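Local atomic coordinates of DNA processing protein DprA (Streptococcus pneumoniae, PDB entry 3UQZ), a protein that helps load the RecA recombinase onto single-stranded DNA during natural transformation, binding that DNA cooperatively and protecting it from nucleases. Residues Q20-L25 / A91-F96; P72-L77 / L95-N100; W83-I88 / N209-G214; S14-Q19 / A50-R55. All coordinates share one frame; numbering follows the deposited sequence.

Interaction 1: Q20-L25 / A91-F96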
loop_
_atom_site.group_PDB
_atom_site.type_symbol
_atom_site.label_atom_id
_atom_site.label_comp_id
_atom_site.label_asym_id
_atom_site.label_seq_id
_atom_site.Cartn_x
_atom_site.Cartn_y
_atom_site.Cartn_z
ATOM N N GLN A 20 8.308 29.337 -24.593
ATOM C CA GLN A 20 8.282 30.431 -25.567
ATOM C C GLN A 20 8.406 29.916 -27.006
ATOM O O GLN A 20 7.646 30.370 -27.866
ATOM C CB GLN A 20 9.342 31.496 -25.248
ATOM C CG GLN A 20 8.972 32.357 -24.045
ATOM C CD GLN A 20 10.115 33.182 -23.495
ATOM O OE1 GLN A 20 11.308 32.914 -23.727
ATOM N NE2 GLN A 20 9.762 34.187 -22.705
ATOM N N ILE A 21 9.313 28.932 -27.256
ATOM C CA ILE A 21 9.497 28.318 -28.585
ATOM C C ILE A 21 8.255 27.497 -28.977
ATOM O O ILE A 21 7.848 27.516 -30.140
ATOM C CB ILE A 21 10.837 27.542 -28.706
ATOM C CG1 ILE A 21 12.035 28.501 -28.480
ATOM C CG2 ILE A 21 10.953 26.820 -30.068
ATOM C CD1 ILE A 21 13.193 27.924 -27.882
ATOM N N LEU A 22 7.625 26.829 -27.988
ATOM C CA LEU A 22 6.390 26.079 -28.184
ATOM C C LEU A 22 5.269 26.977 -28.712
ATOM O O LEU A 22 4.591 26.567 -29.648
ATOM C CB LEU A 22 5.960 25.360 -26.895
ATOM C CG LEU A 22 6.230 23.852 -26.857
ATOM C CD1 LEU A 22 6.181 23.330 -25.438
ATOM C CD2 LEU A 22 5.259 23.084 -27.771
ATOM N N LYS A 23 5.107 28.211 -28.159
ATOM C CA LYS A 23 4.119 29.203 -28.626
ATOM C C LYS A 23 4.404 29.583 -30.083
ATOM O O LYS A 23 3.474 29.609 -30.891
ATOM C CB LYS A 23 4.140 30.481 -27.764
ATOM C CG LYS A 23 3.436 30.349 -26.430
ATOM C CD LYS A 23 3.406 31.679 -25.698
ATOM C CE LYS A 23 2.946 31.506 -24.272
ATOM N NZ LYS A 23 4.042 31.063 -23.363
ATOM N N VAL A 24 5.701 29.843 -30.415
ATOM C CA VAL A 24 6.149 30.224 -31.755
ATOM C C VAL A 24 5.802 29.122 -32.752
ATOM O O VAL A 24 5.198 29.410 -33.787
ATOM C CB VAL A 24 7.658 30.599 -31.780
ATOM C CG1 VAL A 24 8.177 30.798 -33.204
ATOM C CG2 VAL A 24 7.942 31.836 -30.930
ATOM N N LEU A 25 6.148 27.861 -32.425
ATOM C CA LEU A 25 5.892 26.716 -33.305
ATOM C C LEU A 25 4.422 26.412 -33.517
ATOM O O LEU A 25 4.045 25.966 -34.603
ATOM C CB LEU A 25 6.677 25.465 -32.880
ATOM C CG LEU A 25 8.209 25.580 -32.903
ATOM C CD1 LEU A 25 8.839 24.371 -32.278
ATOM C CD2 LEU A 25 8.755 25.791 -34.317
ATOM N N ALA A 91 6.302 20.304 -23.252
ATOM C CA ALA A 91 6.949 19.202 -23.962
ATOM C C ALA A 91 8.300 19.665 -24.549
ATOM O O ALA A 91 8.367 20.777 -25.074
ATOM C CB ALA A 91 6.044 18.700 -25.068
ATOM N N PRO A 92 9.404 18.887 -24.410
ATOM C CA PRO A 92 10.696 19.335 -24.974
ATOM C C PRO A 92 10.566 19.648 -26.450
ATOM O O PRO A 92 10.007 18.874 -27.221
ATOM C CB PRO A 92 11.652 18.160 -24.717
ATOM C CG PRO A 92 10.790 17.020 -24.405
ATOM C CD PRO A 92 9.528 17.554 -23.789
ATOM N N VAL A 93 10.992 20.841 -26.816
ATOM C CA VAL A 93 10.899 21.335 -28.183
ATOM C C VAL A 93 11.981 20.733 -29.115
ATOM O O VAL A 93 11.717 20.503 -30.297
ATOM C CB VAL A 93 10.810 22.875 -28.151
ATOM C CG1 VAL A 93 12.121 23.566 -28.509
ATOM C CG2 VAL A 93 9.643 23.373 -28.965
ATOM N N LEU A 94 13.165 20.417 -28.556
ATOM C CA LEU A 94 14.295 19.830 -29.271
ATOM C C LEU A 94 15.047 18.878 -28.328
ATOM O O LEU A 94 15.309 19.239 -27.182
ATOM C CB LEU A 94 15.231 20.951 -29.799
ATOM C CG LEU A 94 16.528 20.551 -30.534
ATOM C CD1 LEU A 94 16.262 20.171 -31.969
ATOM C CD2 LEU A 94 17.542 21.672 -30.487
ATOM N N LEU A 95 15.375 17.668 -28.816
ATOM C CA LEU A 95 16.114 16.642 -28.070
ATOM C C LEU A 95 17.291 16.111 -28.866
ATOM O O LEU A 95 17.124 15.673 -30.006
ATOM C CB LEU A 95 15.220 15.441 -27.641
ATOM C CG LEU A 95 14.207 15.661 -26.507
ATOM C CD1 LEU A 95 13.167 14.564 -26.488
ATOM C CD2 LEU A 95 14.891 15.757 -25.162
ATOM N N PHE A 96 18.478 16.133 -28.249
ATOM C CA PHE A 96 19.703 15.575 -28.804
ATOM C C PHE A 96 19.773 14.145 -28.319
ATOM O O PHE A 96 19.301 13.856 -27.217
ATOM C CB PHE A 96 20.932 16.341 -28.332
ATOM C CG PHE A 96 20.993 17.750 -28.848
ATOM C CD1 PHE A 96 21.522 18.024 -30.105
ATOM C CD2 PHE A 96 20.534 18.809 -28.076
ATOM C CE1 PHE A 96 21.591 19.338 -30.576
ATOM C CE2 PHE A 96 20.595 20.117 -28.552
ATOM C CZ PHE A 96 21.134 20.374 -29.793
#
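The backbone oxygen of A91 is approached by a methyl group and by an amide: CD1 of L22 lies 3.4 Å from A91 O, which also accepts a hydrogen bond from ND2 of N18. The carbonyl belongs to the connection leading into strand 94-99 of the Rossmann-type domain, while L22 and N18 sit on helix 18-28 of the sterile alpha motif domain, making this a domain-domain interface. N18 works as a two-pronged clamp, since its OD1 also accepts from the backbone N of V93. With the polar backbone of the connection met in this way, the rest of the contact can be aliphatic. V93 is its hub. The side chain leaves the main chain toward the helix, and its two methyls pack among I21, L22 and L25, residues that share one side of the helix. I21 crosses V93 at about a right angle. At a chi1 of -61° its CG2 branch is anti to the backbone N, and this branch rests against both valine methyls, with CG2 of I21 3.8 Å from CG1 of V93. L22 instead runs past V93 in the opposite direction, its CG beside CG2 of V93. A short, branched valine suits the centre: its CG2 is shared by I21, L22 and L25, and its CG1 lies against I21. I8 of helix 5-13 also touches V93, so a second helix packs on the valine. One turn beyond I21, L25 adds its CD1, 3.6 Å from CG2 of V93.

Interaction 2: P72-L77 / L95-N100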
loop_
_atom_site.group_PDB
_atom_site.type_symbol
_atom_site.label_atom_id
_atom_site.label_comp_id
_atom_site.label_asym_id
_atom_site.label_seq_id
_atom_site.Cartn_x
_atom_site.Cartn_y
_atom_site.Cartn_z
ATOM N N PRO A 72 23.437 14.051 -33.061
ATOM C CA PRO A 72 22.181 14.186 -33.825
ATOM C C PRO A 72 21.017 14.660 -32.952
ATOM O O PRO A 72 21.137 14.696 -31.724
ATOM C CB PRO A 72 21.945 12.773 -34.389
ATOM C CG PRO A 72 22.678 11.878 -33.481
ATOM C CD PRO A 72 23.872 12.640 -32.995
ATOM N N SER A 73 19.896 15.041 -33.589
ATOM C CA SER A 73 18.735 15.555 -32.876
ATOM C C SER A 73 17.442 15.338 -33.642
ATOM O O SER A 73 17.458 14.885 -34.788
ATOM C CB SER A 73 18.921 17.045 -32.575
ATOM O OG SER A 73 19.215 17.796 -33.743
ATOM N N PHE A 74 16.318 15.632 -32.978
ATOM C CA PHE A 74 14.956 15.611 -33.506
ATOM C C PHE A 74 14.126 16.598 -32.695
ATOM O O PHE A 74 14.433 16.839 -31.523
ATOM C CB PHE A 74 14.338 14.196 -33.527
ATOM C CG PHE A 74 14.038 13.558 -32.186
ATOM C CD1 PHE A 74 12.770 13.661 -31.616
ATOM C CD2 PHE A 74 15.019 12.841 -31.499
ATOM C CE1 PHE A 74 12.496 13.096 -30.365
ATOM C CE2 PHE A 74 14.741 12.269 -30.250
ATOM C CZ PHE A 74 13.480 12.396 -29.696
ATOM N N SER A 75 13.117 17.213 -33.331
ATOM C CA SER A 75 12.269 18.217 -32.686
ATOM C C SER A 75 10.809 17.797 -32.689
ATOM O O SER A 75 10.447 16.826 -33.354
ATOM C CB SER A 75 12.422 19.567 -33.385
ATOM O OG SER A 75 11.838 19.558 -34.679
ATOM N N ILE A 76 9.961 18.582 -32.004
ATOM C CA ILE A 76 8.513 18.398 -31.944
ATOM C C ILE A 76 7.859 18.516 -33.355
ATOM O O ILE A 76 6.705 18.133 -33.521
ATOM C CB ILE A 76 7.902 19.342 -30.862
ATOM C CG1 ILE A 76 6.510 18.842 -30.363
ATOM C CG2 ILE A 76 7.906 20.811 -31.302
ATOM C CD1 ILE A 76 6.136 19.229 -28.910
ATOM N N LEU A 77 8.610 19.016 -34.364
ATOM C CA LEU A 77 8.162 19.161 -35.758
ATOM C C LEU A 77 8.361 17.867 -36.560
ATOM O O LEU A 77 7.656 17.644 -37.545
ATOM C CB LEU A 77 8.886 20.336 -36.466
ATOM C CG LEU A 77 8.712 21.771 -35.866
ATOM C CD1 LEU A 77 9.549 22.795 -36.637
ATOM C CD2 LEU A 77 7.235 22.228 -35.800
ATOM N N LEU A 95 15.375 17.668 -28.816
ATOM C CA LEU A 95 16.114 16.642 -28.070
ATOM C C LEU A 95 17.291 16.111 -28.866
ATOM O O LEU A 95 17.124 15.673 -30.006
ATOM C CB LEU A 95 15.220 15.441 -27.641
ATOM C CG LEU A 95 14.207 15.661 -26.507
ATOM C CD1 LEU A 95 13.167 14.564 -26.488
ATOM C CD2 LEU A 95 14.891 15.757 -25.162
ATOM N N PHE A 96 18.478 16.133 -28.249
ATOM C CA PHE A 96 19.703 15.575 -28.804
ATOM C C PHE A 96 19.773 14.145 -28.319
ATOM O O PHE A 96 19.301 13.856 -27.217
ATOM C CB PHE A 96 20.932 16.341 -28.332
ATOM C CG PHE A 96 20.993 17.750 -28.848
ATOM C CD1 PHE A 96 21.522 18.024 -30.105
ATOM C CD2 PHE A 96 20.534 18.809 -28.076
ATOM C CE1 PHE A 96 21.591 19.338 -30.576
ATOM C CE2 PHE A 96 20.595 20.117 -28.552
ATOM C CZ PHE A 96 21.134 20.374 -29.793
ATOM N N TYR A 97 20.328 13.245 -29.137
ATOM C CA TYR A 97 20.400 11.834 -28.795
ATOM C C TYR A 97 21.702 11.172 -29.205
ATOM O O TYR A 97 22.449 11.675 -30.045
ATOM C CB TYR A 97 19.182 11.072 -29.350
ATOM C CG TYR A 97 19.197 10.868 -30.846
ATOM C CD1 TYR A 97 19.733 9.712 -31.410
ATOM C CD2 TYR A 97 18.641 11.816 -31.703
ATOM C CE1 TYR A 97 19.752 9.520 -32.786
ATOM C CE2 TYR A 97 18.653 11.635 -33.086
ATOM C CZ TYR A 97 19.208 10.485 -33.622
ATOM O OH TYR A 97 19.194 10.292 -34.981
ATOM N N LYS A 98 21.933 10.016 -28.600
ATOM C CA LYS A 98 23.058 9.133 -28.808
ATOM C C LYS A 98 22.472 7.722 -28.736
ATOM O O LYS A 98 22.000 7.305 -27.687
ATOM C CB LYS A 98 24.110 9.374 -27.711
ATOM C CG LYS A 98 25.395 8.605 -27.902
ATOM C CD LYS A 98 26.532 9.464 -28.426
ATOM C CE LYS A 98 27.822 8.671 -28.519
ATOM N NZ LYS A 98 27.719 7.497 -29.440
ATOM N N GLY A 99 22.426 7.049 -29.871
ATOM C CA GLY A 99 21.911 5.695 -29.954
ATOM C C GLY A 99 20.832 5.465 -30.993
ATOM O O GLY A 99 20.746 6.172 -32.003
ATOM N N ASN A 100 20.006 4.443 -30.731
ATOM C CA ASN A 100 18.952 3.967 -31.604
ATOM C C ASN A 100 17.594 4.574 -31.282
ATOM O O ASN A 100 17.007 4.271 -30.235
ATOM C CB ASN A 100 18.910 2.426 -31.560
ATOM C CG ASN A 100 17.991 1.760 -32.547
ATOM O OD1 ASN A 100 17.565 2.333 -33.567
ATOM N ND2 ASN A 100 17.705 0.502 -32.271
#
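F74 and Y97 both hold CG in the crowded position between backbone N and carbonyl carbon, with chi1 of 68° and 73°, and their side chains cross at about a right angle. CD2 of Y97 lies at the edge of the F74 ring, 3.8 Å from CD2 of F74. Over one face of the same phenylalanine sits CB of L95, whose CD1 reaches CZ of F74; these two side chains run side by side and point the same way. The tyrosine ring in turn carries P72, whose CG stands over its face 3.9 Å from the Y97 centroid in a CH-pi contact, a good use of proline's rigid, puckered ring, whose CH groups can rest on an aromatic face. Strand 73-75, outermost in this chain, is here added antiparallel to strand 94-99, itself antiparallel to strand 189-192 of the Rossmann-type sheet. F74 and L95 form a hydrogen-bonded pair: F74 N donates to L95 O at 3.1 Å, and L95 N returns a bond to F74 O at 3.0 Å. S73 and F96 make the adjoining non-hydrogen-bonded pair on the other face, with CB of the small serine near CD1 of the F96 ring. Y97 N then bonds P72 O at 3.1 Å. Where the strand ends, S75 OG accepts from L77 N at 3.3 Å, an ST turn, and is also hydrogen-bonded to N5 OD1.

Interaction 3: W83-I88 / N209-G214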
loop_
_atom_site.group_PDB
_atom_site.type_symbol
_atom_site.label_atom_id
_atom_site.label_comp_id
_atom_site.label_asym_id
_atom_site.label_seq_id
_atom_site.Cartn_x
_atom_site.Cartn_y
_atom_site.Cartn_z
ATOM N N TRP A 83 4.261 10.673 -29.616
ATOM C CA TRP A 83 2.979 11.309 -29.343
ATOM C C TRP A 83 2.628 11.462 -27.881
ATOM O O TRP A 83 1.986 12.446 -27.537
ATOM C CB TRP A 83 1.854 10.623 -30.129
ATOM C CG TRP A 83 1.852 10.885 -31.614
ATOM C CD1 TRP A 83 2.715 11.678 -32.318
ATOM C CD2 TRP A 83 0.918 10.362 -32.572
ATOM N NE1 TRP A 83 2.389 11.663 -33.653
ATOM C CE2 TRP A 83 1.279 10.878 -33.835
ATOM C CE3 TRP A 83 -0.213 9.526 -32.480
ATOM C CZ2 TRP A 83 0.548 10.588 -34.998
ATOM C CZ3 TRP A 83 -0.940 9.254 -33.627
ATOM C CH2 TRP A 83 -0.559 9.780 -34.867
ATOM N N ASP A 84 3.032 10.516 -27.018
ATOM C CA ASP A 84 2.756 10.616 -25.585
ATOM C C ASP A 84 3.505 11.792 -24.965
ATOM O O ASP A 84 2.932 12.501 -24.139
ATOM C CB ASP A 84 3.116 9.314 -24.858
ATOM C CG ASP A 84 2.156 8.163 -25.090
ATOM O OD1 ASP A 84 0.926 8.374 -24.959
ATOM O OD2 ASP A 84 2.634 7.038 -25.348
ATOM N N LEU A 85 4.773 12.009 -25.370
ATOM C CA LEU A 85 5.596 13.117 -24.892
ATOM C C LEU A 85 5.048 14.486 -25.346
ATOM O O LEU A 85 5.151 15.450 -24.599
ATOM C CB LEU A 85 7.083 12.917 -25.299
ATOM C CG LEU A 85 8.117 13.921 -24.762
ATOM C CD1 LEU A 85 8.186 13.928 -23.229
ATOM C CD2 LEU A 85 9.474 13.671 -25.368
ATOM N N SER A 86 4.438 14.563 -26.538
ATOM C CA SER A 86 3.863 15.797 -27.080
ATOM C C SER A 86 2.671 16.299 -26.263
ATOM O O SER A 86 2.378 17.493 -26.304
ATOM C CB SER A 86 3.434 15.591 -28.528
ATOM O OG SER A 86 2.312 14.730 -28.595
ATOM N N GLU A 87 1.979 15.393 -25.538
ATOM C CA GLU A 87 0.786 15.687 -24.740
ATOM C C GLU A 87 1.053 16.364 -23.397
ATOM O O GLU A 87 0.110 16.855 -22.774
ATOM C CB GLU A 87 -0.048 14.423 -24.515
ATOM C CG GLU A 87 -0.633 13.802 -25.768
ATOM C CD GLU A 87 -1.039 12.365 -25.518
ATOM O OE1 GLU A 87 -1.251 11.634 -26.511
ATOM O OE2 GLU A 87 -1.134 11.964 -24.332
ATOM N N ILE A 88 2.302 16.366 -22.924
ATOM C CA ILE A 88 2.626 16.969 -21.631
ATOM C C ILE A 88 2.714 18.478 -21.707
ATOM O O ILE A 88 2.918 19.047 -22.783
ATOM C CB ILE A 88 3.881 16.351 -20.950
ATOM C CG1 ILE A 88 5.181 16.647 -21.733
ATOM C CG2 ILE A 88 3.701 14.869 -20.675
ATOM C CD1 ILE A 88 6.369 16.921 -20.908
ATOM N N ASN A 209 13.213 14.986 -15.469
ATOM C CA ASN A 209 12.181 14.096 -14.921
ATOM C C ASN A 209 10.833 14.184 -15.628
ATOM O O ASN A 209 10.134 13.170 -15.744
ATOM C CB ASN A 209 12.016 14.293 -13.425
ATOM C CG ASN A 209 13.193 13.836 -12.609
ATOM O OD1 ASN A 209 13.909 12.886 -12.948
ATOM N ND2 ASN A 209 13.396 14.490 -11.485
ATOM N N ARG A 210 10.475 15.389 -16.092
ATOM C CA ARG A 210 9.254 15.692 -16.845
ATOM C C ARG A 210 9.217 14.846 -18.144
ATOM O O ARG A 210 8.160 14.315 -18.492
ATOM C CB ARG A 210 9.187 17.212 -17.102
ATOM C CG ARG A 210 8.759 17.652 -18.503
ATOM C CD ARG A 210 9.015 19.123 -18.804
ATOM N NE ARG A 210 10.450 19.382 -18.889
ATOM C CZ ARG A 210 11.077 19.821 -19.973
ATOM N NH1 ARG A 210 10.398 20.093 -21.077
ATOM N NH2 ARG A 210 12.387 20.004 -19.954
ATOM N N ILE A 211 10.395 14.676 -18.810
ATOM C CA ILE A 211 10.582 13.884 -20.036
ATOM C C ILE A 211 10.471 12.384 -19.718
ATOM O O ILE A 211 9.778 11.675 -20.449
ATOM C CB ILE A 211 11.911 14.242 -20.772
ATOM C CG1 ILE A 211 12.003 15.753 -21.057
ATOM C CG2 ILE A 211 12.087 13.409 -22.066
ATOM C CD1 ILE A 211 13.408 16.271 -21.390
ATOM N N ILE A 212 11.148 11.904 -18.632
ATOM C CA ILE A 212 11.090 10.505 -18.181
ATOM C C ILE A 212 9.624 10.081 -18.024
ATOM O O ILE A 212 9.216 9.079 -18.615
ATOM C CB ILE A 212 11.900 10.265 -16.869
ATOM C CG1 ILE A 212 13.420 10.481 -17.076
ATOM C CG2 ILE A 212 11.619 8.861 -16.285
ATOM C CD1 ILE A 212 14.219 10.492 -15.830
ATOM N N ALA A 213 8.834 10.867 -17.268
ATOM C CA ALA A 213 7.417 10.605 -17.038
ATOM C C ALA A 213 6.601 10.746 -18.325
ATOM O O ALA A 213 5.851 9.833 -18.655
ATOM C CB ALA A 213 6.881 11.537 -15.964
ATOM N N GLY A 214 6.802 11.847 -19.057
ATOM C CA GLY A 214 6.105 12.167 -20.304
ATOM C C GLY A 214 6.210 11.141 -21.415
ATOM O O GLY A 214 5.255 10.931 -22.166
#
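R210 meets I88 through the aliphatic part of its chain: CG of R210 lies 3.5 Å from CD1 of I88, and the two side chains cross at about a right angle. A bend at chi3 (68°) then turns the guanidinium aside, where NH2 forms a salt bridge with E193, NH1 bonds the backbone oxygen of D90, and NE bonds that of A207. Three partners probably fix the rotation of the guanidinium, and E193 balances its charge, while the methylenes serve as a greasy stem. I211 follows, presenting CG2 to CD1 of L85 at 4.1 Å; its other branch, CG1, lies over the centre of the guanidinium face. One turn after R210 comes G214, where having no side chain allows the helix backbone to come within 4.7 Å of the other chain, measured between the CA atoms of G214 and L85. CG2 of I88 packs on CA of G214 at 3.6 Å, so this isoleucine spans the turn, one branch to each end. Helix 204-215 joins parallel strands 189-192 and 218-222 of the Rossmann-type sheet, and the weakly bonded turn at 83-86 rests against it. The oxygen of G214 faces the D84-L85 peptide but bonds NH2 of R242 instead, which also makes a weak bond to D84 O. Direct contact is thus apolar and dependent on shape, whereas arginines supply the polar fastening: R210 ties its segment to E193 and D90, while R242 and R217, from outside, hold G214 and, by a salt bridge, D84.

Interaction 4: S14-Q19 / A50-R55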
loop_
_atom_site.group_PDB
_atom_site.type_symbol
_atom_site.label_atom_id
_atom_site.label_comp_id
_atom_site.label_asym_id
_atom_site.label_seq_id
_atom_site.Cartn_x
_atom_site.Cartn_y
_atom_site.Cartn_z
ATOM N N SER A 14 19.479 32.201 -28.043
ATOM C CA SER A 14 19.201 33.635 -28.073
ATOM C C SER A 14 18.455 34.073 -26.814
ATOM O O SER A 14 18.248 35.270 -26.610
ATOM C CB SER A 14 18.409 33.997 -29.323
ATOM O OG SER A 14 19.068 33.567 -30.502
ATOM N N GLY A 15 18.055 33.103 -25.987
ATOM C CA GLY A 15 17.389 33.350 -24.716
ATOM C C GLY A 15 15.934 32.949 -24.612
ATOM O O GLY A 15 15.297 33.245 -23.598
ATOM N N LEU A 16 15.390 32.272 -25.634
ATOM C CA LEU A 16 13.991 31.846 -25.608
ATOM C C LEU A 16 13.831 30.548 -24.820
ATOM O O LEU A 16 14.625 29.617 -24.995
ATOM C CB LEU A 16 13.446 31.711 -27.041
ATOM C CG LEU A 16 12.497 32.820 -27.560
ATOM C CD1 LEU A 16 12.944 34.217 -27.134
ATOM C CD2 LEU A 16 12.327 32.735 -29.076
ATOM N N THR A 17 12.826 30.501 -23.922
ATOM C CA THR A 17 12.532 29.308 -23.120
ATOM C C THR A 17 11.790 28.304 -23.991
ATOM O O THR A 17 11.210 28.680 -25.013
ATOM C CB THR A 17 11.688 29.632 -21.873
ATOM O OG1 THR A 17 10.394 30.061 -22.280
ATOM C CG2 THR A 17 12.336 30.644 -20.961
ATOM N N ASN A 18 11.780 27.034 -23.564
ATOM C CA ASN A 18 11.074 25.954 -24.248
ATOM C C ASN A 18 9.596 26.294 -24.450
ATOM O O ASN A 18 9.073 26.072 -25.542
ATOM C CB ASN A 18 11.215 24.675 -23.456
ATOM C CG ASN A 18 10.770 23.481 -24.218
ATOM O OD1 ASN A 18 11.561 22.871 -24.932
ATOM N ND2 ASN A 18 9.492 23.132 -24.093
ATOM N N GLN A 19 8.927 26.843 -23.405
ATOM C CA GLN A 19 7.524 27.254 -23.516
ATOM C C GLN A 19 7.366 28.357 -24.565
ATOM O O GLN A 19 6.422 28.300 -25.357
ATOM C CB GLN A 19 6.950 27.714 -22.167
ATOM C CG GLN A 19 5.947 26.744 -21.548
ATOM C CD GLN A 19 4.794 26.348 -22.449
ATOM O OE1 GLN A 19 4.277 27.139 -23.253
ATOM N NE2 GLN A 19 4.351 25.109 -22.312
ATOM N N ALA A 50 13.683 43.205 -28.144
ATOM C CA ALA A 50 14.878 43.854 -28.685
ATOM C C ALA A 50 16.149 43.142 -28.228
ATOM O O ALA A 50 17.093 43.027 -29.017
ATOM C CB ALA A 50 14.919 45.310 -28.255
ATOM N N VAL A 51 16.161 42.642 -26.960
ATOM C CA VAL A 51 17.310 41.928 -26.397
ATOM C C VAL A 51 17.451 40.538 -27.000
ATOM O O VAL A 51 18.579 40.083 -27.228
ATOM C CB VAL A 51 17.429 41.978 -24.845
ATOM C CG1 VAL A 51 16.741 40.795 -24.172
ATOM C CG2 VAL A 51 18.893 42.044 -24.427
ATOM N N PHE A 52 16.305 39.883 -27.294
ATOM C CA PHE A 52 16.311 38.572 -27.939
ATOM C C PHE A 52 16.893 38.692 -29.360
ATOM O O PHE A 52 17.801 37.933 -29.721
ATOM C CB PHE A 52 14.897 37.939 -27.950
ATOM C CG PHE A 52 14.622 37.040 -29.136
ATOM C CD1 PHE A 52 15.281 35.823 -29.278
ATOM C CD2 PHE A 52 13.742 37.431 -30.135
ATOM C CE1 PHE A 52 15.049 35.009 -30.386
ATOM C CE2 PHE A 52 13.511 36.616 -31.245
ATOM C CZ PHE A 52 14.161 35.408 -31.358
HETATM N N MSE A 53 16.362 39.652 -30.153
HETATM C CA MSE A 53 16.773 39.914 -31.535
HETATM C C MSE A 53 18.246 40.287 -31.623
HETATM O O MSE A 53 18.944 39.760 -32.489
HETATM C CB MSE A 53 15.895 40.988 -32.154
HETATM C CG MSE A 53 14.455 40.554 -32.330
HETATM SE SE MSE A 53 13.436 41.793 -33.426
HETATM C CE MSE A 53 14.384 41.374 -35.128
ATOM N N GLU A 54 18.732 41.114 -30.662
ATOM C CA GLU A 54 20.133 41.523 -30.539
ATOM C C GLU A 54 20.972 40.267 -30.409
ATOM O O GLU A 54 21.801 40.018 -31.279
ATOM C CB GLU A 54 20.328 42.441 -29.314
ATOM C CG GLU A 54 21.716 43.052 -29.195
ATOM C CD GLU A 54 21.970 43.822 -27.912
ATOM O OE1 GLU A 54 21.991 43.192 -26.829
ATOM O OE2 GLU A 54 22.168 45.057 -27.994
ATOM N N ARG A 55 20.691 39.440 -29.378
ATOM C CA ARG A 55 21.370 38.166 -29.089
ATOM C C ARG A 55 21.371 37.215 -30.283
ATOM O O ARG A 55 22.414 36.624 -30.576
ATOM C CB ARG A 55 20.765 37.492 -27.850
ATOM C CG ARG A 55 21.142 38.180 -26.542
ATOM C CD ARG A 55 20.689 37.396 -25.333
ATOM N NE ARG A 55 21.284 36.058 -25.289
ATOM C CZ ARG A 55 21.043 35.160 -24.340
ATOM N NH1 ARG A 55 20.226 35.452 -23.334
ATOM N NH2 ARG A 55 21.616 33.965 -24.386
#
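L16 overlaps the phenyl ring of F52, laying CD1 over one face at 4.0 Å from the F52 centroid in a CH-pi contact. The side chains cross obliquely, and the second methyl, CD2 of L16, reaches CE1 of F52 at 3.8 Å. CB of S14 approaches the same ring, 3.6 Å from CD1 of F52, while its hydroxyl is hydrogen-bonded back to K10 O. A serine fits here because it can bury its small CB and still satisfy its OG on the preceding helix. R55 bends at chi3 (60°) and spreads its guanidinium over the S14-G15 peptide. S14 O stands 3.3 Å above the guanidinium plane of R55, a face-on approach probably helped by charge although it is no hydrogen bond; NH2 bonds K13 O only weakly. G15 takes positive phi (111°), which glycine adopts readily, in the Schellman motif ending helix 5-13. T17 then caps the next helix. The link between helices 5-13 and 18-28, covered by helix 49-58 chiefly through F52 with the exposed R55 beside it, is in keeping with the small helical bundle of the sterile alpha motif domain.

Overall arrangement
Interactions 1, 2 and 3 gather around the segment 91-100 and the chain just before it. Interactions 1 and 2 share L95 and F96, and interaction 3 touches both, through L85 and I211. Interaction 4 lies farther out, about 24 Å from the centre of the chain (centre to centre), and joins the others through interaction 1, since helix 18-28 serves both contacts. Their chemistry follows their place: main-chain bonds define the partly exposed sheet edge of interaction 2, aliphatic packing dominates the buried domain interface of interaction 1 and the helix contact of interaction 3, and interaction 4 combines a buried aromatic centre with an exposed arginine.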